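Conserved domain protein (Streptococcus pneumoniae, PDB 4IAJ) is of unknown function, a small alpha+beta protein of the DUF4649 family that forms an eight-chain assembly in the crystal. Local coordinates at residues E8-D13 / P45-T50; V40-P45 / G60-I65. All blocks are in the same frame, centred on the assembly; numbering follows the deposited sequence. Where two conformers were deposited one is given.

Contact 1. Residues E8-D13 / P45-T50; sequences EITYID and PVQKLT
The Gln47 amide runs beside the Thr10 side chain, OE1 3.8 Å from Thr10 CG2, and crosses that of Ile12 at a slant, NE2 3.8 Å from Ile12 CD1. Gln47 CG stands anti to the backbone N (chi1 -160°), which runs the extended side chain out beside Thr10, and NE2 goes on to a hydrogen bond with Glu18. The Tyr11 ring instead leads away from 45-50 and meets the Tyr62 ring almost at right angles; what touches here is its CB, 3.3 Å from Pro45 O. Between the two strands runs an antiparallel ladder in the middle of the four-stranded sheet, with Glu8-Thr50 and Thr10-Lys48 as hydrogen-bonded pairs. It is broken by a classic beta bulge: Gln47 and Lys48 both face Thr10, whose O takes Gln47 N at 2.7 Å and Lys48 N at 3.2 Å from the same face of its carbonyl plane. Past the bulge, Ile12 N closes on Pro45 O. On the face of Ile9, Leu49 and Val46, Ile9 reaches both partners with separate branches, CG1 to Leu49 CD1 at 3.9 Å and CG2 to Val46 CG1 at 4.1 Å, and helix 65-71 covers all three through Ile65 and Tyr68.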
ATOM      1  N   GLU B   8     -21.312   3.780  16.241  1.00 30.89           N
ATOM      2  CA  GLU B   8     -20.141   4.141  17.019  1.00 30.94           C
ATOM      3  C   GLU B   8     -19.251   2.921  17.087  1.00 28.70           C
ATOM      4  O   GLU B   8     -19.730   1.818  17.317  1.00 26.36           O
ATOM      5  CB  GLU B   8     -20.516   4.593  18.421  1.00 37.45           C
ATOM      6  CG  GLU B   8     -21.373   5.849  18.420  1.00 46.11           C
ATOM      7  CD  GLU B   8     -21.303   6.650  19.719  1.00 54.43           C
ATOM      8  OE1 GLU B   8     -20.514   6.288  20.628  1.00 58.03           O
ATOM      9  OE2 GLU B   8     -22.039   7.659  19.818  1.00 59.19           O
ATOM     10  N   ILE B   9     -17.965   3.110  16.837  1.00 23.93           N
ATOM     11  CA  ILE B   9     -17.023   2.003  16.830  1.00 26.32           C
ATOM     12  C   ILE B   9     -15.830   2.361  17.707  1.00 26.17           C
ATOM     13  O   ILE B   9     -15.225   3.413  17.532  1.00 26.49           O
ATOM     14  CB  ILE B   9     -16.510   1.681  15.422  1.00 24.92           C
ATOM     15  CG1 ILE B   9     -17.670   1.416  14.447  1.00 25.00           C
ATOM     16  CG2 ILE B   9     -15.573   0.487  15.469  1.00 25.26           C
ATOM     17  CD1 ILE B   9     -17.235   1.392  12.989  1.00 25.34           C
ATOM     18  N   THR B  10     -15.493   1.488  18.653  1.00 25.76           N
ATOM     19  CA  THR B  10     -14.321   1.713  19.474  1.00 25.32           C
ATOM     20  C   THR B  10     -13.343   0.574  19.207  1.00 22.84           C
ATOM     21  O   THR B  10     -13.717  -0.590  19.179  1.00 22.27           O
ATOM     22  CB  THR B  10     -14.661   1.819  20.965  1.00 27.55           C
ATOM     23  OG1 THR B  10     -15.499   2.960  21.198  1.00 28.75           O
ATOM     24  CG2 THR B  10     -13.404   1.990  21.775  1.00 27.44           C
ATOM     25  N   TYR B  11     -12.094   0.929  18.959  1.00 22.49           N
ATOM     26  CA  TYR B  11     -11.069  -0.056  18.646  1.00 20.71           C
ATOM     27  C   TYR B  11      -9.793   0.296  19.376  1.00 21.11           C
ATOM     28  O   TYR B  11      -9.664   1.391  19.938  1.00 21.02           O
ATOM     29  CB  TYR B  11     -10.858  -0.155  17.136  1.00 21.40           C
ATOM     30  CG  TYR B  11     -10.454   1.124  16.485  1.00 20.92           C
ATOM     31  CD1 TYR B  11      -9.136   1.549  16.493  1.00 22.05           C
ATOM     32  CD2 TYR B  11     -11.393   1.910  15.857  1.00 24.07           C
ATOM     33  CE1 TYR B  11      -8.770   2.747  15.885  1.00 25.92           C
ATOM     34  CE2 TYR B  11     -11.041   3.088  15.248  1.00 24.96           C
ATOM     35  CZ  TYR B  11      -9.743   3.513  15.272  1.00 25.27           C
ATOM     36  OH  TYR B  11      -9.442   4.702  14.659  1.00 29.54           O
ATOM     37  N   ILE B  12      -8.870  -0.657  19.403  1.00 23.03           N
ATOM     38  CA  ILE B  12      -7.596  -0.499  20.108  1.00 25.01           C
ATOM     39  C   ILE B  12      -6.513  -0.407  19.077  1.00 22.16           C
ATOM     40  O   ILE B  12      -6.368  -1.326  18.278  1.00 20.46           O
ATOM     41  CB  ILE B  12      -7.258  -1.698  21.016  1.00 28.15           C
ATOM     42  CG1 ILE B  12      -8.477  -2.119  21.850  1.00 33.48           C
ATOM     43  CG2 ILE B  12      -6.061  -1.368  21.904  1.00 27.94           C
ATOM     44  CD1 ILE B  12      -8.991  -1.061  22.792  1.00 36.91           C
ATOM     45  N   ASP B  13      -5.743   0.678  19.095  1.00 22.14           N
ATOM     46  CA  ASP B  13      -4.706   0.878  18.085  1.00 23.14           C
ATOM     47  C   ASP B  13      -3.391   0.264  18.554  1.00 23.84           C
ATOM     48  O   ASP B  13      -3.340  -0.371  19.624  1.00 23.54           O
ATOM     49  CB  ASP B  13      -4.576   2.378  17.708  1.00 26.39           C
ATOM     50  CG  ASP B  13      -4.003   3.238  18.801  1.00 25.72           C
ATOM     51  OD1 ASP B  13      -3.376   2.736  19.770  1.00 27.01           O
ATOM     52  OD2 ASP B  13      -4.196   4.471  18.690  1.00 27.94           O
ATOM     53  N   PRO B  45      -8.413  -4.623  16.341  1.00 21.38           N
ATOM     54  CA  PRO B  45      -9.561  -5.283  16.966  1.00 20.84           C
ATOM     55  C   PRO B  45     -10.601  -4.294  17.479  1.00 21.73           C
ATOM     56  O   PRO B  45     -10.256  -3.227  18.013  1.00 20.38           O
ATOM     57  CB  PRO B  45      -8.934  -6.045  18.141  1.00 24.87           C
ATOM     58  CG  PRO B  45      -7.701  -5.258  18.478  1.00 25.84           C
ATOM     59  CD  PRO B  45      -7.202  -4.697  17.183  1.00 21.13           C
ATOM     60  N   VAL B  46     -11.871  -4.663  17.330  1.00 22.41           N
ATOM     61  CA  VAL B  46     -12.973  -3.811  17.772  1.00 23.84           C
ATOM     62  C   VAL B  46     -13.359  -4.168  19.197  1.00 26.40           C
ATOM     63  O   VAL B  46     -13.646  -5.319  19.514  1.00 23.11           O
ATOM     64  CB  VAL B  46     -14.184  -3.893  16.828  1.00 24.55           C
ATOM     65  CG1 VAL B  46     -15.374  -3.118  17.374  1.00 27.58           C
ATOM     66  CG2 VAL B  46     -13.805  -3.355  15.449  1.00 23.83           C
ATOM     67  N   GLN B  47     -13.335  -3.162  20.053  1.00 25.59           N
ATOM     68  CA  GLN B  47     -13.699  -3.331  21.437  1.00 28.53           C
ATOM     69  C   GLN B  47     -15.190  -3.156  21.627  1.00 30.42           C
ATOM     70  O   GLN B  47     -15.777  -3.850  22.445  1.00 32.42           O
ATOM     71  CB  GLN B  47     -12.946  -2.325  22.287  1.00 31.62           C
ATOM     72  CG  GLN B  47     -12.871  -2.725  23.743  1.00 41.66           C
ATOM     73  CD  GLN B  47     -12.725  -1.525  24.636  1.00 47.91           C
ATOM     74  OE1 GLN B  47     -13.549  -0.603  24.593  1.00 50.77           O
ATOM     75  NE2 GLN B  47     -11.665  -1.508  25.441  1.00 58.54           N
ATOM     76  N   LYS B  48     -15.805  -2.223  20.889  1.00 28.89           N
ATOM     77  CA  LYS B  48     -17.254  -1.988  20.971  1.00 29.73           C
ATOM     78  C   LYS B  48     -17.838  -1.536  19.627  1.00 29.43           C
ATOM     79  O   LYS B  48     -17.311  -0.625  19.013  1.00 28.68           O
ATOM     80  CB  LYS B  48     -17.549  -0.929  22.027  1.00 32.91           C
ATOM     81  CG  LYS B  48     -19.014  -0.574  22.188  1.00 38.78           C
ATOM     82  CD  LYS B  48     -19.236   0.361  23.374  1.00 47.61           C
ATOM     83  CE  LYS B  48     -18.974   1.810  22.996  1.00 54.34           C
ATOM     84  NZ  LYS B  48     -19.152   2.732  24.149  1.00 59.25           N
ATOM     85  N   LEU B  49     -18.915  -2.184  19.185  1.00 26.48           N
ATOM     86  CA  LEU B  49     -19.653  -1.780  17.988  1.00 27.32           C
ATOM     87  C   LEU B  49     -21.094  -1.520  18.388  1.00 27.51           C
ATOM     88  O   LEU B  49     -21.786  -2.432  18.813  1.00 31.28           O
ATOM     89  CB  LEU B  49     -19.587  -2.857  16.915  1.00 25.81           C
ATOM     90  CG  LEU B  49     -20.537  -2.732  15.726  1.00 27.51           C
ATOM     91  CD1 LEU B  49     -20.230  -1.482  14.901  1.00 31.26           C
ATOM     92  CD2 LEU B  49     -20.447  -3.967  14.854  1.00 29.67           C
ATOM     93  N   THR B  50     -21.540  -0.276  18.228  1.00 27.57           N
ATOM     94  CA  THR B  50     -22.856   0.152  18.693  1.00 30.42           C
ATOM     95  C   THR B  50     -23.669   0.602  17.488  1.00 31.93           C
ATOM     96  O   THR B  50     -23.273   1.532  16.766  1.00 36.13           O
ATOM     97  CB  THR B  50     -22.749   1.294  19.727  1.00 33.30           C
ATOM     98  OG1 THR B  50     -21.946   0.877  20.844  1.00 35.27           O
ATOM     99  CG2 THR B  50     -24.102   1.684  20.246  1.00 37.93           C
TER

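Contact 2. Residues V40-P45 / G60-I65; sequences VADYYP and GTYGDI. With EDO (1,2-ethanediol), chain P.
Tyr62 N and Gly63 N donate to Tyr44 O (2.9 Å) and Asp42 O (3.0 Å) respectively, so that consecutive amides of 60-65 catch two carbonyls of the type I turn running from Ala41 to Tyr44. Tyr62 N sits nearly on the line of the Tyr44 C=O, whereas Gly63 N comes in tilted 23° from the plane of the Asp42 carbonyl. With CG anti to the backbone N (chi1 -177°), the Tyr62 ring is carried past Ala41, whose CB rests over one ring face, offset toward the rim, in a CH-pi contact 4.3 Å from the centroid. Asp42 OD1 approaches Tyr62 CD1 obliquely, carboxylate and ring planes only 16° apart, while OD2 takes the amide of Gly39; a magnesium ion lies about 4 Å from the Asp42 side chain (nearest atoms). Thr61 OG1 receives the Asp64 N-H in an ST motif just ahead of helix 65-71, and also bonds O1 of a 1,2-ethanediol at 2.7 Å. The same O1 reaches Asp42 O in a weak bond, and the diol carbon C1 lies 3.5 Å above the centre of the Tyr43 ring, whose OH bonds Val40 O of a second subunit. The diol probably comes from the crystallisation liquor; hydroxyl and carbonyl offer it polar contacts and the Tyr43 ring face an apolar one, consistent with a spot between the loops that can accept a small diol.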
ATOM      1  N   VAL B  40      -6.973   3.334   8.038  1.00 17.55           N
ATOM      2  CA  VAL B  40      -5.935   3.289   9.065  0.50 18.83           C
ATOM      3  C   VAL B  40      -6.187   2.167  10.052  1.00 17.06           C
ATOM      4  O   VAL B  40      -5.287   1.440  10.426  1.00 17.50           O
ATOM      5  CB  VAL B  40      -5.857   4.595   9.902  0.50 20.35           C
ATOM      6  CG1 VAL B  40      -4.814   4.468  11.016  0.50 20.51           C
ATOM      7  CG2 VAL B  40      -5.529   5.792   9.036  0.50 21.48           C
ATOM      8  N   ALA B  41      -7.438   2.044  10.457  1.00 18.46           N
ATOM      9  CA  ALA B  41      -7.804   1.147  11.565  1.00 17.88           C
ATOM     10  C   ALA B  41      -8.168  -0.278  11.157  1.00 17.92           C
ATOM     11  O   ALA B  41      -8.527  -1.068  12.028  1.00 17.40           O
ATOM     12  CB  ALA B  41      -8.975   1.760  12.312  1.00 20.98           C
ATOM     13  N   ASP B  42      -8.090  -0.602   9.860  1.00 17.94           N
ATOM     14  CA  ASP B  42      -8.662  -1.853   9.318  1.00 19.28           C
ATOM     15  C   ASP B  42      -8.217  -3.136   9.996  1.00 18.64           C
ATOM     16  O   ASP B  42      -8.979  -4.086  10.025  1.00 20.19           O
ATOM     17  CB  ASP B  42      -8.373  -2.004   7.816  1.00 21.35           C
ATOM     18  CG  ASP B  42      -9.221  -1.074   6.964  1.00 20.53           C
ATOM     19  OD1 ASP B  42     -10.073  -0.345   7.525  1.00 19.99           O
ATOM     20  OD2 ASP B  42      -9.005  -1.057   5.747  1.00 25.85           O
ATOM     21  N   TYR B  43      -6.992  -3.197  10.496  1.00 17.15           N
ATOM     22  CA  TYR B  43      -6.544  -4.448  11.153  1.00 18.13           C
ATOM     23  C   TYR B  43      -6.648  -4.365  12.676  1.00 19.34           C
ATOM     24  O   TYR B  43      -6.086  -5.183  13.386  1.00 22.31           O
ATOM     25  CB  TYR B  43      -5.119  -4.768  10.747  1.00 20.60           C
ATOM     26  CG  TYR B  43      -5.022  -5.337   9.369  1.00 21.29           C
ATOM     27  CD1 TYR B  43      -4.877  -4.513   8.250  1.00 24.13           C
ATOM     28  CD2 TYR B  43      -5.085  -6.693   9.182  1.00 21.22           C
ATOM     29  CE1 TYR B  43      -4.791  -5.059   6.979  1.00 23.47           C
ATOM     30  CE2 TYR B  43      -4.981  -7.255   7.934  1.00 23.19           C
ATOM     31  CZ  TYR B  43      -4.848  -6.445   6.834  1.00 22.79           C
ATOM     32  OH  TYR B  43      -4.758  -7.045   5.603  1.00 24.66           O
ATOM     33  N   TYR B  44      -7.355  -3.371  13.198  1.00 18.98           N
ATOM     34  CA  TYR B  44      -7.384  -3.214  14.633  1.00 18.12           C
ATOM     35  C   TYR B  44      -8.585  -3.964  15.178  1.00 21.13           C
ATOM     36  O   TYR B  44      -9.657  -3.944  14.570  1.00 18.21           O
ATOM     37  CB  TYR B  44      -7.454  -1.752  15.014  1.00 20.16           C
ATOM     38  CG  TYR B  44      -6.172  -0.942  14.880  1.00 20.50           C
ATOM     39  CD1 TYR B  44      -4.917  -1.496  15.119  1.00 23.96           C
ATOM     40  CD2 TYR B  44      -6.239   0.416  14.627  1.00 20.97           C
ATOM     41  CE1 TYR B  44      -3.768  -0.726  15.042  1.00 22.98           C
ATOM     42  CE2 TYR B  44      -5.096   1.198  14.568  1.00 24.36           C
ATOM     43  CZ  TYR B  44      -3.869   0.628  14.783  1.00 21.17           C
ATOM     44  OH  TYR B  44      -2.740   1.397  14.777  1.00 23.65           O
ATOM     45  N   PRO B  45      -8.413  -4.623  16.341  1.00 21.38           N
ATOM     46  CA  PRO B  45      -9.561  -5.283  16.966  1.00 20.84           C
ATOM     47  C   PRO B  45     -10.601  -4.294  17.479  1.00 21.73           C
ATOM     48  O   PRO B  45     -10.256  -3.227  18.013  1.00 20.38           O
ATOM     49  CB  PRO B  45      -8.934  -6.045  18.141  1.00 24.87           C
ATOM     50  CG  PRO B  45      -7.701  -5.258  18.478  1.00 25.84           C
ATOM     51  CD  PRO B  45      -7.202  -4.697  17.183  1.00 21.13           C
ATOM     52  N   GLY B  60     -14.106  -9.141  15.952  1.00 30.83           N
ATOM     53  CA  GLY B  60     -13.397  -9.060  14.701  1.00 24.40           C
ATOM     54  C   GLY B  60     -12.703  -7.729  14.580  1.00 25.39           C
ATOM     55  O   GLY B  60     -12.664  -6.938  15.546  1.00 23.43           O
ATOM     56  N   THR B  61     -12.134  -7.520  13.397  1.00 23.64           N
ATOM     57  CA  THR B  61     -11.387  -6.322  13.073  1.00 22.44           C
ATOM     58  C   THR B  61     -12.314  -5.230  12.599  1.00 20.33           C
ATOM     59  O   THR B  61     -13.467  -5.483  12.208  1.00 19.96           O
ATOM     60  CB  THR B  61     -10.381  -6.562  11.934  1.00 24.08           C
ATOM     61  OG1 THR B  61     -11.088  -7.026  10.777  1.00 27.23           O
ATOM     62  CG2 THR B  61      -9.349  -7.582  12.320  1.00 26.48           C
ATOM     63  N   TYR B  62     -11.793  -4.004  12.616  1.00 17.88           N
ATOM     64  CA  TYR B  62     -12.522  -2.862  12.118  1.00 18.19           C
ATOM     65  C   TYR B  62     -12.862  -3.088  10.653  1.00 19.80           C
ATOM     66  O   TYR B  62     -13.970  -2.834  10.236  1.00 21.31           O
ATOM     67  CB  TYR B  62     -11.689  -1.587  12.275  1.00 18.88           C
ATOM     68  CG  TYR B  62     -12.399  -0.325  11.851  1.00 20.72           C
ATOM     69  CD1 TYR B  62     -12.497   0.018  10.496  1.00 19.49           C
ATOM     70  CD2 TYR B  62     -12.979   0.524  12.785  1.00 21.40           C
ATOM     71  CE1 TYR B  62     -13.160   1.157  10.096  1.00 21.49           C
ATOM     72  CE2 TYR B  62     -13.638   1.675  12.383  1.00 23.06           C
ATOM     73  CZ  TYR B  62     -13.714   1.983  11.035  1.00 23.84           C
ATOM     74  OH  TYR B  62     -14.378   3.118  10.636  1.00 27.17           O
ATOM     75  N   GLY B  63     -11.897  -3.585   9.890  1.00 21.93           N
ATOM     76  CA  GLY B  63     -12.062  -3.811   8.459  1.00 22.77           C
ATOM     77  C   GLY B  63     -13.183  -4.753   8.092  1.00 25.02           C
ATOM     78  O   GLY B  63     -13.761  -4.610   7.045  1.00 24.42           O
ATOM     79  N   ASP B  64     -13.504  -5.700   8.971  1.00 22.62           N
ATOM     80  CA  ASP B  64     -14.576  -6.673   8.699  1.00 23.36           C
ATOM     81  C   ASP B  64     -15.975  -6.235   9.142  1.00 24.07           C
ATOM     82  O   ASP B  64     -16.955  -6.974   8.944  1.00 26.49           O
ATOM     83  CB  ASP B  64     -14.250  -8.002   9.384  1.00 25.49           C
ATOM     84  CG  ASP B  64     -13.230  -8.808   8.635  1.00 29.66           C
ATOM     85  OD1 ASP B  64     -13.059  -8.594   7.416  1.00 31.20           O
ATOM     86  OD2 ASP B  64     -12.615  -9.693   9.261  1.00 32.00           O
ATOM     87  N   ILE B  65     -16.094  -5.051   9.730  1.00 22.44           N
ATOM     88  CA  ILE B  65     -17.412  -4.552  10.142  1.00 22.58           C
ATOM     89  C   ILE B  65     -18.373  -4.348   8.982  1.00 23.96           C
ATOM     90  O   ILE B  65     -19.533  -4.754   9.062  1.00 22.49           O
ATOM     91  CB  ILE B  65     -17.335  -3.238  10.932  1.00 22.12           C
ATOM     92  CG1 ILE B  65     -16.609  -3.455  12.255  1.00 23.32           C
ATOM     93  CG2 ILE B  65     -18.752  -2.730  11.226  1.00 22.25           C
ATOM     94  CD1 ILE B  65     -16.326  -2.165  13.002  1.00 25.78           C
TER
HETATM   95  C1  EDO P 203      -8.479  -6.454   7.806  1.00 40.29           C
HETATM   96  O1  EDO P 203      -9.684  -6.929   8.419  1.00 31.48           O
HETATM   97  C2  EDO P 203      -8.718  -5.799   6.445  1.00 38.88           C
HETATM   98  O2  EDO P 203     -10.103  -5.516   6.186  1.00 34.74           O

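In the fold
Pro45 belongs to both contacts, and the chain passes from the loop of contact 2 straight into the strand of contact 1. The first is antiparallel sheet interrupted by a bulge, with Ile9 and Leu49 buried against helix 65-71, while the other face mixes buried Thr10 and Thr50 with exposed Lys48. The second has no strand pairing beyond a single bridge and joins two loops by carbonyls and amides, close to neighbouring subunits; it too is partly buried, so neither is purely core or surface. The seam between them is continuous: Val46 N probably bonds Gly60 O at 3.0 Å, the Tyr11 ring packs on Ala41, and Tyr44 lies against Ile12 and Asp13. Tyr62 carries the loop pair in toward the sheet, where it touches Ile9.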